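Local coordinates for protein 2-nitropropane dioxygenase (Streptomyces ansochromogenes, PDB 3BW2) that probably uses bound FMN and molecular oxygen to catalyse the oxidative denitrification of alkyl nitronates, at residues A[42-47]-A[107-112]; A[83-88]-A[267-272]; A[90-95]-A[302-307]; A[117-122]-A[138-143]. One frame throughout, in Å; residues are numbered along the deposited sequence.

Interaction 1: A[42-47]-A[107-112]; sequences AGYKTA and RDDGYD
Asp109 grips the backbone N-H of Tyr44 with its carboxylate. OD2 takes it on the syn lone pair, with Tyr44 N 3.0 Å from Asp109 OD2 and the bond fairly straight at 162°. The second bond, from Tyr44 N to Asp109 OD1 at 3.1 Å, is weak because it is strongly bent. Lys114 forms a salt bridge with OD2 and also hydrogen-bonds the carbonyls of Ala42 and Lys45, so one ammonium group ties the carboxylate to both ends of the type II turn 42-45. That turn is closed by Lys45 N to Ala42 O, 3.1 Å apart. Replacing Asp109 by an alanine would probably leave Tyr44 N without its acceptor and Lys114 without its charge mate. The 42-47 loop links strand 38-41 of the TIM barrel to helix 47-60, with the nearest atoms of Gly43 and the bound FMN about 5 Å apart. Across the contact, Asp108 to Tyr111 form a type I' turn leading into helix 111-120, with an Asx turn in which Asp108 OD1 accepts from Gly110 N at 2.7 Å. Packing is slight: Asp109 OD2 also rests 3.5 Å from Gly43 CA. The Tyr44 ring plane is turned 64° from the carboxylate, with CD1 4.2 Å from Asp109 OD1; the ring stacks on His298, meets Phe70 edge-to-face, and its hydroxyl is hydrogen-bonded to that of Tyr294.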
loop_
_atom_site.group_PDB
_atom_site.type_symbol
_atom_site.label_atom_id
_atom_site.label_comp_id
_atom_site.label_asym_id
_atom_site.label_seq_id
_atom_site.Cartn_x
_atom_site.Cartn_y
_atom_site.Cartn_z
ATOM N N ALA A 42 -5.726 25.557 4.592
ATOM C CA ALA A 42 -6.144 26.768 3.888
ATOM C C ALA A 42 -6.877 26.409 2.591
ATOM O O ALA A 42 -7.407 27.280 1.895
ATOM C CB ALA A 42 -4.924 27.649 3.593
ATOM N N GLY A 43 -6.902 25.115 2.274
ATOM C CA GLY A 43 -7.567 24.655 1.070
ATOM C C GLY A 43 -9.034 25.044 1.010
ATOM O O GLY A 43 -9.790 24.810 1.951
ATOM N N TYR A 44 -9.421 25.648 -0.109
ATOM C CA TYR A 44 -10.789 26.097 -0.356
ATOM C C TYR A 44 -11.230 27.328 0.438
ATOM O O TYR A 44 -12.360 27.785 0.280
ATOM C CB TYR A 44 -11.779 24.942 -0.133
ATOM C CG TYR A 44 -11.435 23.700 -0.933
ATOM C CD1 TYR A 44 -11.172 23.782 -2.302
ATOM C CD2 TYR A 44 -11.350 22.453 -0.322
ATOM C CE1 TYR A 44 -10.830 22.654 -3.040
ATOM C CE2 TYR A 44 -11.007 21.308 -1.054
ATOM C CZ TYR A 44 -10.747 21.419 -2.412
ATOM O OH TYR A 44 -10.400 20.303 -3.145
ATOM N N LYS A 45 -10.360 27.864 1.291
ATOM C CA LYS A 45 -10.713 29.068 2.052
ATOM C C LYS A 45 -10.138 30.283 1.338
ATOM O O LYS A 45 -9.313 30.141 0.439
ATOM C CB LYS A 45 -10.130 29.033 3.469
ATOM C CG LYS A 45 -10.535 27.840 4.320
ATOM C CD LYS A 45 -10.398 28.173 5.801
ATOM C CE LYS A 45 -9.970 26.969 6.631
ATOM N NZ LYS A 45 -10.772 25.736 6.392
ATOM N N THR A 46 -10.582 31.475 1.726
ATOM C CA THR A 46 -10.056 32.702 1.141
ATOM C C THR A 46 -8.827 33.014 1.979
ATOM O O THR A 46 -8.653 32.443 3.060
ATOM C CB THR A 46 -11.030 33.899 1.282
ATOM O OG1 THR A 46 -11.294 34.135 2.672
ATOM C CG2 THR A 46 -12.336 33.630 0.550
ATOM N N ALA A 47 -7.971 33.902 1.491
ATOM C CA ALA A 47 -6.774 34.268 2.236
ATOM C C ALA A 47 -7.184 34.834 3.593
ATOM O O ALA A 47 -6.485 34.650 4.597
ATOM C CB ALA A 47 -5.963 35.301 1.458
ATOM N N ARG A 107 -9.201 28.240 -9.884
ATOM C CA ARG A 107 -8.218 27.163 -9.937
ATOM C C ARG A 107 -6.968 27.476 -9.117
ATOM O O ARG A 107 -6.149 26.593 -8.859
ATOM C CB ARG A 107 -7.809 26.888 -11.385
ATOM C CG ARG A 107 -8.914 26.323 -12.254
ATOM C CD ARG A 107 -8.345 25.785 -13.557
ATOM N NE ARG A 107 -9.345 25.062 -14.337
ATOM C CZ ARG A 107 -10.411 25.628 -14.894
ATOM N NH1 ARG A 107 -11.269 24.890 -15.587
ATOM N NH2 ARG A 107 -10.616 26.932 -14.764
ATOM N N ASP A 108 -6.828 28.736 -8.714
ATOM C CA ASP A 108 -5.675 29.190 -7.938
ATOM C C ASP A 108 -5.874 29.039 -6.430
ATOM O O ASP A 108 -4.909 28.976 -5.676
ATOM C CB ASP A 108 -5.395 30.652 -8.267
ATOM C CG ASP A 108 -6.578 31.542 -7.966
ATOM O OD1 ASP A 108 -6.772 31.899 -6.787
ATOM O OD2 ASP A 108 -7.329 31.867 -8.906
ATOM N N ASP A 109 -7.130 28.999 -6.000
ATOM C CA ASP A 109 -7.479 28.858 -4.588
ATOM C C ASP A 109 -6.827 29.927 -3.702
ATOM O O ASP A 109 -6.403 29.644 -2.578
ATOM C CB ASP A 109 -7.102 27.453 -4.091
ATOM C CG ASP A 109 -7.784 27.096 -2.778
ATOM O OD1 ASP A 109 -9.001 27.341 -2.659
ATOM O OD2 ASP A 109 -7.116 26.560 -1.866
ATOM N N GLY A 110 -6.748 31.151 -4.220
ATOM C CA GLY A 110 -6.171 32.259 -3.473
ATOM C C GLY A 110 -4.691 32.148 -3.164
ATOM O O GLY A 110 -4.190 32.803 -2.252
ATOM N N TYR A 111 -3.988 31.325 -3.931
ATOM C CA TYR A 111 -2.555 31.104 -3.747
ATOM C C TYR A 111 -1.728 32.376 -3.511
ATOM O O TYR A 111 -1.011 32.484 -2.513
ATOM C CB TYR A 111 -2.007 30.374 -4.968
ATOM C CG TYR A 111 -0.587 29.888 -4.828
ATOM C CD1 TYR A 111 -0.263 28.880 -3.921
ATOM C CD2 TYR A 111 0.428 30.399 -5.641
ATOM C CE1 TYR A 111 1.036 28.383 -3.832
ATOM C CE2 TYR A 111 1.730 29.910 -5.560
ATOM C CZ TYR A 111 2.026 28.900 -4.658
ATOM O OH TYR A 111 3.306 28.389 -4.596
ATOM N N ASP A 112 -1.820 33.332 -4.431
ATOM C CA ASP A 112 -1.055 34.573 -4.312
ATOM C C ASP A 112 -1.365 35.355 -3.044
ATOM O O ASP A 112 -0.455 35.817 -2.358
ATOM C CB ASP A 112 -1.282 35.476 -5.534
ATOM C CG ASP A 112 -0.724 34.877 -6.815
ATOM O OD1 ASP A 112 0.122 33.966 -6.727
ATOM O OD2 ASP A 112 -1.119 35.326 -7.911
#

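Interaction 2: A[83-88]-A[267-272]; sequences EVYAHQ and TRAFTG
Tyr85 and Ala269 keep their backbones well apart, 9.3 Å from CA to CA, with helix 81-88 on one side and the loop joining strands 264-267 and 275-278 on the other. The tyrosine side chain spans the gap alone. Its CG stands anti to the backbone N (chi1 -165°), which extends the ring from the helix and carries the hydroxyl to the loop. Tyr85 OH donates to Ala269 O over a short 2.6 Å. The hydroxyl arrives in the carbonyl plane, on a lone pair, at a C=O...donor angle of 112°. The acceptor in turn lies at the ring's edge, near its plane, so Ala269 O is also 3.5 Å from Tyr85 CE2. Ala269 CB packs beside the same hydroxyl, 3.7 Å from Tyr85 OH. On the loop's own side Ala269 N donates to Thr267 OG1, 3.0 Å away, in an ST turn. Pro291, Val297, Phe282 and His286 pack round the tyrosine. Both touching residues are buried, and one hydrogen bond gives both the phenol proton and the peptide carbonyl a partner; the short, in-plane bond on a lone pair probably helps hold the hydroxyl against the loop.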
loop_
_atom_site.group_PDB
_atom_site.type_symbol
_atom_site.label_atom_id
_atom_site.label_comp_id
_atom_site.label_asym_id
_atom_site.label_seq_id
_atom_site.Cartn_x
_atom_site.Cartn_y
_atom_site.Cartn_z
ATOM N N GLU A 83 -18.839 18.424 -18.994
ATOM C CA GLU A 83 -20.219 18.608 -19.424
ATOM C C GLU A 83 -20.993 17.298 -19.287
ATOM O O GLU A 83 -22.130 17.281 -18.817
ATOM C CB GLU A 83 -20.243 19.072 -20.882
ATOM C CG GLU A 83 -21.608 19.487 -21.388
ATOM C CD GLU A 83 -21.596 19.823 -22.868
ATOM O OE1 GLU A 83 -20.761 20.655 -23.286
ATOM O OE2 GLU A 83 -22.423 19.257 -23.613
ATOM N N VAL A 84 -20.366 16.203 -19.706
ATOM C CA VAL A 84 -20.983 14.885 -19.631
ATOM C C VAL A 84 -21.218 14.444 -18.188
ATOM O O VAL A 84 -22.263 13.879 -17.867
ATOM C CB VAL A 84 -20.113 13.824 -20.340
ATOM C CG1 VAL A 84 -20.659 12.425 -20.070
ATOM C CG2 VAL A 84 -20.100 14.090 -21.830
ATOM N N TYR A 85 -20.244 14.701 -17.320
ATOM C CA TYR A 85 -20.369 14.319 -15.920
ATOM C C TYR A 85 -21.473 15.134 -15.263
ATOM O O TYR A 85 -22.276 14.602 -14.493
ATOM C CB TYR A 85 -19.042 14.541 -15.188
ATOM C CG TYR A 85 -18.963 13.850 -13.847
ATOM C CD1 TYR A 85 -19.238 12.486 -13.730
ATOM C CD2 TYR A 85 -18.587 14.548 -12.698
ATOM C CE1 TYR A 85 -19.139 11.832 -12.504
ATOM C CE2 TYR A 85 -18.483 13.905 -11.465
ATOM C CZ TYR A 85 -18.760 12.546 -11.376
ATOM O OH TYR A 85 -18.643 11.898 -10.170
ATOM N N ALA A 86 -21.514 16.427 -15.573
ATOM C CA ALA A 86 -22.535 17.311 -15.022
ATOM C C ALA A 86 -23.907 16.746 -15.370
ATOM O O ALA A 86 -24.805 16.678 -14.528
ATOM C CB ALA A 86 -22.384 18.707 -15.604
ATOM N N HIS A 87 -24.057 16.342 -16.626
ATOM C CA HIS A 87 -25.306 15.769 -17.106
ATOM C C HIS A 87 -25.680 14.548 -16.268
ATOM O O HIS A 87 -26.821 14.408 -15.826
ATOM C CB HIS A 87 -25.151 15.365 -18.575
ATOM C CG HIS A 87 -26.344 14.660 -19.141
ATOM N ND1 HIS A 87 -27.580 15.261 -19.254
ATOM C CD2 HIS A 87 -26.488 13.409 -19.638
ATOM C CE1 HIS A 87 -28.433 14.410 -19.798
ATOM N NE2 HIS A 87 -27.796 13.278 -20.039
ATOM N N GLN A 88 -24.705 13.674 -16.044
ATOM C CA GLN A 88 -24.923 12.458 -15.270
ATOM C C GLN A 88 -25.273 12.743 -13.813
ATOM O O GLN A 88 -25.758 11.861 -13.105
ATOM C CB GLN A 88 -23.681 11.569 -15.343
ATOM C CG GLN A 88 -23.262 11.238 -16.769
ATOM C CD GLN A 88 -21.950 10.483 -16.835
ATOM O OE1 GLN A 88 -20.972 10.861 -16.188
ATOM N NE2 GLN A 88 -21.918 9.418 -17.629
ATOM N N THR A 267 -11.115 7.572 -5.776
ATOM C CA THR A 267 -12.088 7.940 -6.796
ATOM C C THR A 267 -12.013 9.416 -7.165
ATOM O O THR A 267 -11.532 10.239 -6.388
ATOM C CB THR A 267 -13.532 7.638 -6.325
ATOM O OG1 THR A 267 -14.456 7.955 -7.372
ATOM C CG2 THR A 267 -13.881 8.467 -5.092
ATOM N N ARG A 268 -12.487 9.733 -8.365
ATOM C CA ARG A 268 -12.520 11.109 -8.843
ATOM C C ARG A 268 -13.970 11.585 -8.807
ATOM O O ARG A 268 -14.277 12.708 -9.198
ATOM C CB ARG A 268 -11.993 11.197 -10.283
ATOM C CG ARG A 268 -10.499 10.922 -10.446
ATOM C CD ARG A 268 -9.989 11.431 -11.807
ATOM N NE ARG A 268 -8.558 11.193 -12.004
ATOM C CZ ARG A 268 -8.020 10.014 -12.314
ATOM N NH1 ARG A 268 -8.790 8.945 -12.474
ATOM N NH2 ARG A 268 -6.705 9.900 -12.449
ATOM N N ALA A 269 -14.857 10.722 -8.319
ATOM C CA ALA A 269 -16.284 11.029 -8.259
ATOM C C ALA A 269 -16.666 12.375 -7.647
ATOM O O ALA A 269 -17.516 13.085 -8.175
ATOM C CB ALA A 269 -17.020 9.911 -7.519
ATOM N N PHE A 270 -16.037 12.732 -6.536
ATOM C CA PHE A 270 -16.379 13.974 -5.856
ATOM C C PHE A 270 -15.650 15.240 -6.294
ATOM O O PHE A 270 -16.224 16.329 -6.250
ATOM C CB PHE A 270 -16.173 13.795 -4.349
ATOM C CG PHE A 270 -17.003 12.696 -3.748
ATOM C CD1 PHE A 270 -18.362 12.877 -3.524
ATOM C CD2 PHE A 270 -16.426 11.472 -3.422
ATOM C CE1 PHE A 270 -19.138 11.854 -2.983
ATOM C CE2 PHE A 270 -17.195 10.440 -2.882
ATOM C CZ PHE A 270 -18.554 10.633 -2.662
ATOM N N THR A 271 -14.399 15.108 -6.721
ATOM C CA THR A 271 -13.619 16.292 -7.069
ATOM C C THR A 271 -12.890 16.292 -8.409
ATOM O O THR A 271 -12.337 17.316 -8.806
ATOM C CB THR A 271 -12.573 16.552 -5.980
ATOM O OG1 THR A 271 -11.597 15.504 -6.012
ATOM C CG2 THR A 271 -13.227 16.562 -4.600
ATOM N N GLY A 272 -12.867 15.154 -9.096
ATOM C CA GLY A 272 -12.176 15.103 -10.369
ATOM C C GLY A 272 -10.705 14.756 -10.224
ATOM O O GLY A 272 -9.960 14.779 -11.203
#

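Interaction 3: A[90-95]-A[302-307]; sequences AGEAAW and SPLRKA
Glu92 carries the flat group nearest this contact, yet its carboxylate presents neither face nor edge to Leu304; the methylene CB does the touching. The glutamate chain bends at chi2 (-68°), swinging the carboxylate away from the leucine, where OE2 forms a salt bridge with Arg281 and a hydrogen bond with His286. The charge of this buried residue is thus met from outside the two segments, probably easing the cost of burying it. Across the interface Leu304 sends both methyls at helix 90-95. CD1 reaches Glu92 CB at 3.8 Å, while CD2 lies against the backbone between the two residues, 3.7 Å from Glu92 C and 3.6 Å from Ala93 N. The same CD2 is 4.4 Å from Ala93 CB, a looser apolar contact. A small side chain at position 93 goes with a close approach of the helices, Ala93 CA being 6.5 Å from Leu304 CA. No hydrogen bond crosses the interface. Segment 302-307 is kinked at Pro303 and Leu304, whose backbone nitrogens lack a bond to the preceding turn, and Lys306 NZ donates to Ser302 OG at 2.6 Å. Phe282 of helix 281-286 packs on both Glu92 and Leu304. The three helices meet through apolar packing beside a buried ion pair, consistent with the smaller helical domain that accompanies the FMN-binding TIM barrel in nitronate monooxygenases.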
loop_
_atom_site.group_PDB
_atom_site.type_symbol
_atom_site.label_atom_id
_atom_site.label_comp_id
_atom_site.label_asym_id
_atom_site.label_seq_id
_atom_site.Cartn_x
_atom_site.Cartn_y
_atom_site.Cartn_z
ATOM N N ALA A 90 -27.399 15.194 -12.977
ATOM C CA ALA A 90 -28.696 15.866 -12.964
ATOM C C ALA A 90 -29.629 15.252 -11.927
ATOM O O ALA A 90 -30.364 15.967 -11.247
ATOM C CB ALA A 90 -29.337 15.801 -14.345
ATOM N N GLY A 91 -29.596 13.927 -11.808
ATOM C CA GLY A 91 -30.442 13.251 -10.841
ATOM C C GLY A 91 -30.101 13.646 -9.416
ATOM O O GLY A 91 -30.989 13.844 -8.588
ATOM N N GLU A 92 -28.808 13.757 -9.128
ATOM C CA GLU A 92 -28.347 14.142 -7.795
ATOM C C GLU A 92 -28.842 15.554 -7.475
ATOM O O GLU A 92 -29.317 15.827 -6.369
ATOM C CB GLU A 92 -26.813 14.118 -7.735
ATOM C CG GLU A 92 -26.163 12.767 -8.062
ATOM C CD GLU A 92 -26.437 11.698 -7.014
ATOM O OE1 GLU A 92 -26.899 12.045 -5.905
ATOM O OE2 GLU A 92 -26.175 10.509 -7.294
ATOM N N ALA A 93 -28.727 16.447 -8.452
ATOM C CA ALA A 93 -29.160 17.828 -8.278
ATOM C C ALA A 93 -30.651 17.891 -7.934
ATOM O O ALA A 93 -31.059 18.595 -7.006
ATOM C CB ALA A 93 -28.877 18.624 -9.549
ATOM N N ALA A 94 -31.460 17.154 -8.687
ATOM C CA ALA A 94 -32.900 17.127 -8.453
ATOM C C ALA A 94 -33.220 16.535 -7.080
ATOM O O ALA A 94 -34.021 17.092 -6.326
ATOM C CB ALA A 94 -33.587 16.315 -9.543
ATOM N N TRP A 95 -32.588 15.411 -6.755
ATOM C CA TRP A 95 -32.821 14.750 -5.475
ATOM C C TRP A 95 -32.475 15.631 -4.281
ATOM O O TRP A 95 -33.266 15.766 -3.352
ATOM C CB TRP A 95 -32.025 13.445 -5.394
ATOM C CG TRP A 95 -32.293 12.686 -4.128
ATOM C CD1 TRP A 95 -31.495 12.622 -3.022
ATOM C CD2 TRP A 95 -33.471 11.932 -3.817
ATOM N NE1 TRP A 95 -32.103 11.874 -2.040
ATOM C CE2 TRP A 95 -33.317 11.438 -2.502
ATOM C CE3 TRP A 95 -34.643 11.626 -4.523
ATOM C CZ2 TRP A 95 -34.295 10.653 -1.873
ATOM C CZ3 TRP A 95 -35.616 10.843 -3.898
ATOM C CH2 TRP A 95 -35.433 10.368 -2.586
ATOM N N SER A 302 -19.810 20.377 -5.059
ATOM C CA SER A 302 -19.833 21.036 -3.759
ATOM C C SER A 302 -21.242 21.247 -3.204
ATOM O O SER A 302 -21.503 20.938 -2.042
ATOM C CB SER A 302 -19.095 22.371 -3.824
ATOM O OG SER A 302 -19.044 22.948 -2.533
ATOM N N PRO A 303 -22.167 21.786 -4.024
ATOM C CA PRO A 303 -23.541 22.016 -3.568
ATOM C C PRO A 303 -24.236 20.706 -3.196
ATOM O O PRO A 303 -25.020 20.656 -2.252
ATOM C CB PRO A 303 -24.198 22.687 -4.773
ATOM C CG PRO A 303 -23.057 23.396 -5.431
ATOM C CD PRO A 303 -21.967 22.358 -5.367
ATOM N N LEU A 304 -23.948 19.647 -3.946
ATOM C CA LEU A 304 -24.551 18.342 -3.678
ATOM C C LEU A 304 -24.089 17.833 -2.319
ATOM O O LEU A 304 -24.893 17.370 -1.505
ATOM C CB LEU A 304 -24.160 17.341 -4.772
ATOM C CG LEU A 304 -24.624 17.679 -6.193
ATOM C CD1 LEU A 304 -24.078 16.646 -7.183
ATOM C CD2 LEU A 304 -26.145 17.717 -6.241
ATOM N N ARG A 305 -22.788 17.932 -2.071
ATOM C CA ARG A 305 -22.227 17.479 -0.808
ATOM C C ARG A 305 -22.739 18.295 0.374
ATOM O O ARG A 305 -22.964 17.745 1.449
ATOM C CB ARG A 305 -20.700 17.524 -0.867
ATOM C CG ARG A 305 -20.097 16.391 -1.688
ATOM C CD ARG A 305 -18.589 16.502 -1.745
ATOM N NE ARG A 305 -18.163 17.494 -2.721
ATOM C CZ ARG A 305 -16.944 18.014 -2.768
ATOM N NH1 ARG A 305 -16.028 17.641 -1.882
ATOM N NH2 ARG A 305 -16.639 18.896 -3.710
ATOM N N LYS A 306 -22.920 19.599 0.177
ATOM C CA LYS A 306 -23.432 20.457 1.246
ATOM C C LYS A 306 -24.852 20.027 1.603
ATOM O O LYS A 306 -25.210 19.937 2.774
ATOM C CB LYS A 306 -23.471 21.928 0.815
ATOM C CG LYS A 306 -22.123 22.608 0.638
ATOM C CD LYS A 306 -22.328 24.118 0.505
ATOM C CE LYS A 306 -21.024 24.861 0.264
ATOM N NZ LYS A 306 -20.475 24.603 -1.096
ATOM N N ALA A 307 -25.661 19.777 0.582
ATOM C CA ALA A 307 -27.041 19.362 0.794
ATOM C C ALA A 307 -27.089 18.025 1.528
ATOM O O ALA A 307 -27.855 17.854 2.478
ATOM C CB ALA A 307 -27.758 19.251 -0.540
#

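Interaction 4: A[117-122]-A[138-143]; sequences VLLDDP and IARLRR
Leu119 packs against Arg140 and Leu141 where two successive outer helices of the TIM barrel, 111-120 and 135-143, lie side by side with strand 125-129 between them in the chain. The contact is entirely van der Waals in character, with no hydrogen bond or salt bridge across it. Among the apolar pairs, the Leu119 and Leu141 side chains cross at about a right angle, with Leu119 CD2 3.6 Å from Leu141 CD2. Leu118 adds a fringe, its CB 4.5 Å from Leu141 CD2, while also packing on Met50 and Ile54 of helix 47-60. Leu141 rests in addition on Thr148, so it links helix 111-120 to strand 147-152 of the barrel wall. The second kind of contact is aliphatic against a charged side chain: Arg140 lays its methylenes across the end of Leu119, then bends at chi3 (-55°) beyond the contact. Shortening Leu119 to an alanine would probably open a gap beside Leu141 and set the Arg140 chain free to turn. Both leucine methyls share the arginine: Leu119 CD2 lies 3.6 Å from Arg140 CG, and Leu119 CD1 is 3.5 Å from Arg140 CD.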
loop_
_atom_site.group_PDB
_atom_site.type_symbol
_atom_site.label_atom_id
_atom_site.label_comp_id
_atom_site.label_asym_id
_atom_site.label_seq_id
_atom_site.Cartn_x
_atom_site.Cartn_y
_atom_site.Cartn_z
ATOM N N VAL A 117 -0.012 36.661 2.838
ATOM C CA VAL A 117 -0.303 36.585 4.263
ATOM C C VAL A 117 0.777 35.809 5.019
ATOM O O VAL A 117 1.270 36.256 6.057
ATOM C CB VAL A 117 -1.671 35.908 4.513
ATOM C CG1 VAL A 117 -1.834 35.581 5.991
ATOM C CG2 VAL A 117 -2.795 36.830 4.056
ATOM N N LEU A 118 1.146 34.647 4.489
ATOM C CA LEU A 118 2.151 33.797 5.123
ATOM C C LEU A 118 3.543 34.420 5.145
ATOM O O LEU A 118 4.364 34.096 6.005
ATOM C CB LEU A 118 2.186 32.435 4.421
ATOM C CG LEU A 118 0.870 31.662 4.580
ATOM C CD1 LEU A 118 0.816 30.488 3.613
ATOM C CD2 LEU A 118 0.741 31.193 6.026
ATOM N N LEU A 119 3.808 35.317 4.201
ATOM C CA LEU A 119 5.105 35.980 4.145
ATOM C C LEU A 119 5.106 37.256 4.980
ATOM O O LEU A 119 6.133 37.646 5.528
ATOM C CB LEU A 119 5.479 36.305 2.697
ATOM C CG LEU A 119 5.937 35.109 1.861
ATOM C CD1 LEU A 119 6.078 35.519 0.400
ATOM C CD2 LEU A 119 7.264 34.580 2.412
ATOM N N ASP A 120 3.950 37.902 5.090
ATOM C CA ASP A 120 3.861 39.131 5.865
ATOM C C ASP A 120 3.790 38.865 7.371
ATOM O O ASP A 120 4.228 39.689 8.178
ATOM C CB ASP A 120 2.646 39.942 5.424
ATOM C CG ASP A 120 2.535 41.259 6.155
ATOM O OD1 ASP A 120 3.460 42.091 6.026
ATOM O OD2 ASP A 120 1.525 41.462 6.864
ATOM N N ASP A 121 3.242 37.709 7.742
ATOM C CA ASP A 121 3.111 37.321 9.145
ATOM C C ASP A 121 3.435 35.824 9.234
ATOM O O ASP A 121 2.564 35.004 9.523
ATOM C CB ASP A 121 1.676 37.582 9.606
ATOM C CG ASP A 121 1.541 37.608 11.114
ATOM O OD1 ASP A 121 2.511 37.241 11.808
ATOM O OD2 ASP A 121 0.456 37.992 11.601
ATOM N N PRO A 122 4.709 35.459 9.013
ATOM C CA PRO A 122 5.220 34.084 9.033
ATOM C C PRO A 122 4.694 33.126 10.101
ATOM O O PRO A 122 4.519 33.495 11.264
ATOM C CB PRO A 122 6.728 34.277 9.151
ATOM C CG PRO A 122 6.959 35.573 8.453
ATOM C CD PRO A 122 5.827 36.419 8.984
ATOM N N ILE A 138 9.795 28.892 -2.000
ATOM C CA ILE A 138 10.450 28.154 -0.923
ATOM C C ILE A 138 11.532 29.028 -0.286
ATOM O O ILE A 138 11.639 29.107 0.939
ATOM C CB ILE A 138 11.112 26.853 -1.459
ATOM C CG1 ILE A 138 10.037 25.902 -2.004
ATOM C CG2 ILE A 138 11.932 26.176 -0.355
ATOM C CD1 ILE A 138 9.003 25.486 -0.979
ATOM N N ALA A 139 12.329 29.691 -1.122
ATOM C CA ALA A 139 13.401 30.545 -0.623
ATOM C C ALA A 139 12.880 31.711 0.215
ATOM O O ALA A 139 13.417 32.009 1.285
ATOM C CB ALA A 139 14.232 31.072 -1.785
ATOM N N ARG A 140 11.830 32.368 -0.255
ATOM C CA ARG A 140 11.292 33.496 0.490
ATOM C C ARG A 140 10.723 33.053 1.838
ATOM O O ARG A 140 10.902 33.736 2.851
ATOM C CB ARG A 140 10.225 34.222 -0.330
ATOM C CG ARG A 140 9.877 35.592 0.232
ATOM C CD ARG A 140 9.253 36.493 -0.822
ATOM N NE ARG A 140 10.112 36.620 -1.996
ATOM C CZ ARG A 140 9.835 37.394 -3.042
ATOM N NH1 ARG A 140 8.720 38.115 -3.058
ATOM N NH2 ARG A 140 10.667 37.440 -4.074
ATOM N N LEU A 141 10.037 31.912 1.859
ATOM C CA LEU A 141 9.479 31.406 3.111
ATOM C C LEU A 141 10.614 31.038 4.062
ATOM O O LEU A 141 10.535 31.285 5.265
ATOM C CB LEU A 141 8.588 30.183 2.856
ATOM C CG LEU A 141 7.192 30.500 2.314
ATOM C CD1 LEU A 141 6.499 29.213 1.884
ATOM C CD2 LEU A 141 6.380 31.218 3.384
ATOM N N ARG A 142 11.670 30.447 3.514
ATOM C CA ARG A 142 12.820 30.069 4.318
ATOM C C ARG A 142 13.423 31.310 4.974
ATOM O O ARG A 142 13.737 31.300 6.164
ATOM C CB ARG A 142 13.871 29.384 3.447
ATOM C CG ARG A 142 15.174 29.063 4.173
ATOM C CD ARG A 142 16.159 28.363 3.246
ATOM N NE ARG A 142 15.625 27.100 2.741
ATOM C CZ ARG A 142 15.364 26.047 3.507
ATOM N NH1 ARG A 142 15.594 26.106 4.810
ATOM N NH2 ARG A 142 14.870 24.939 2.974
ATOM N N ARG A 143 13.576 32.381 4.198
ATOM C CA ARG A 143 14.142 33.616 4.727
ATOM C C ARG A 143 13.267 34.174 5.837
ATOM O O ARG A 143 13.768 34.764 6.792
ATOM C CB ARG A 143 14.291 34.673 3.626
ATOM C CG ARG A 143 15.226 34.279 2.497
ATOM C CD ARG A 143 15.807 35.511 1.820
ATOM N NE ARG A 143 16.684 36.252 2.727
ATOM C CZ ARG A 143 17.244 37.425 2.445
ATOM N NH1 ARG A 143 17.025 38.006 1.274
ATOM N NH2 ARG A 143 18.029 38.018 3.337
#

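How the interactions relate
From the N terminus, interaction 1 opens at 42-47, and its loop closes only at 107-112, after 83-88 and 90-95 have passed. Interactions 2 and 3 therefore start inside it and cross it, closing far downstream at 267-272 and 302-307; they also cross each other. Interaction 4 closes a short loop just after interaction 1, sharing helix 111-120 with it, and is nested within the loops of both 2 and 3. Interactions 2 and 3 touch through Phe270 and Thr271 against Arg305, so the strand-connecting loop 267-272 and helix 296-311 pack together beside the barrel. In the barrel itself, interaction 1 lies near the flavin, interaction 4 between outer helices; the centres of 3 and 4 are about 39 Å apart.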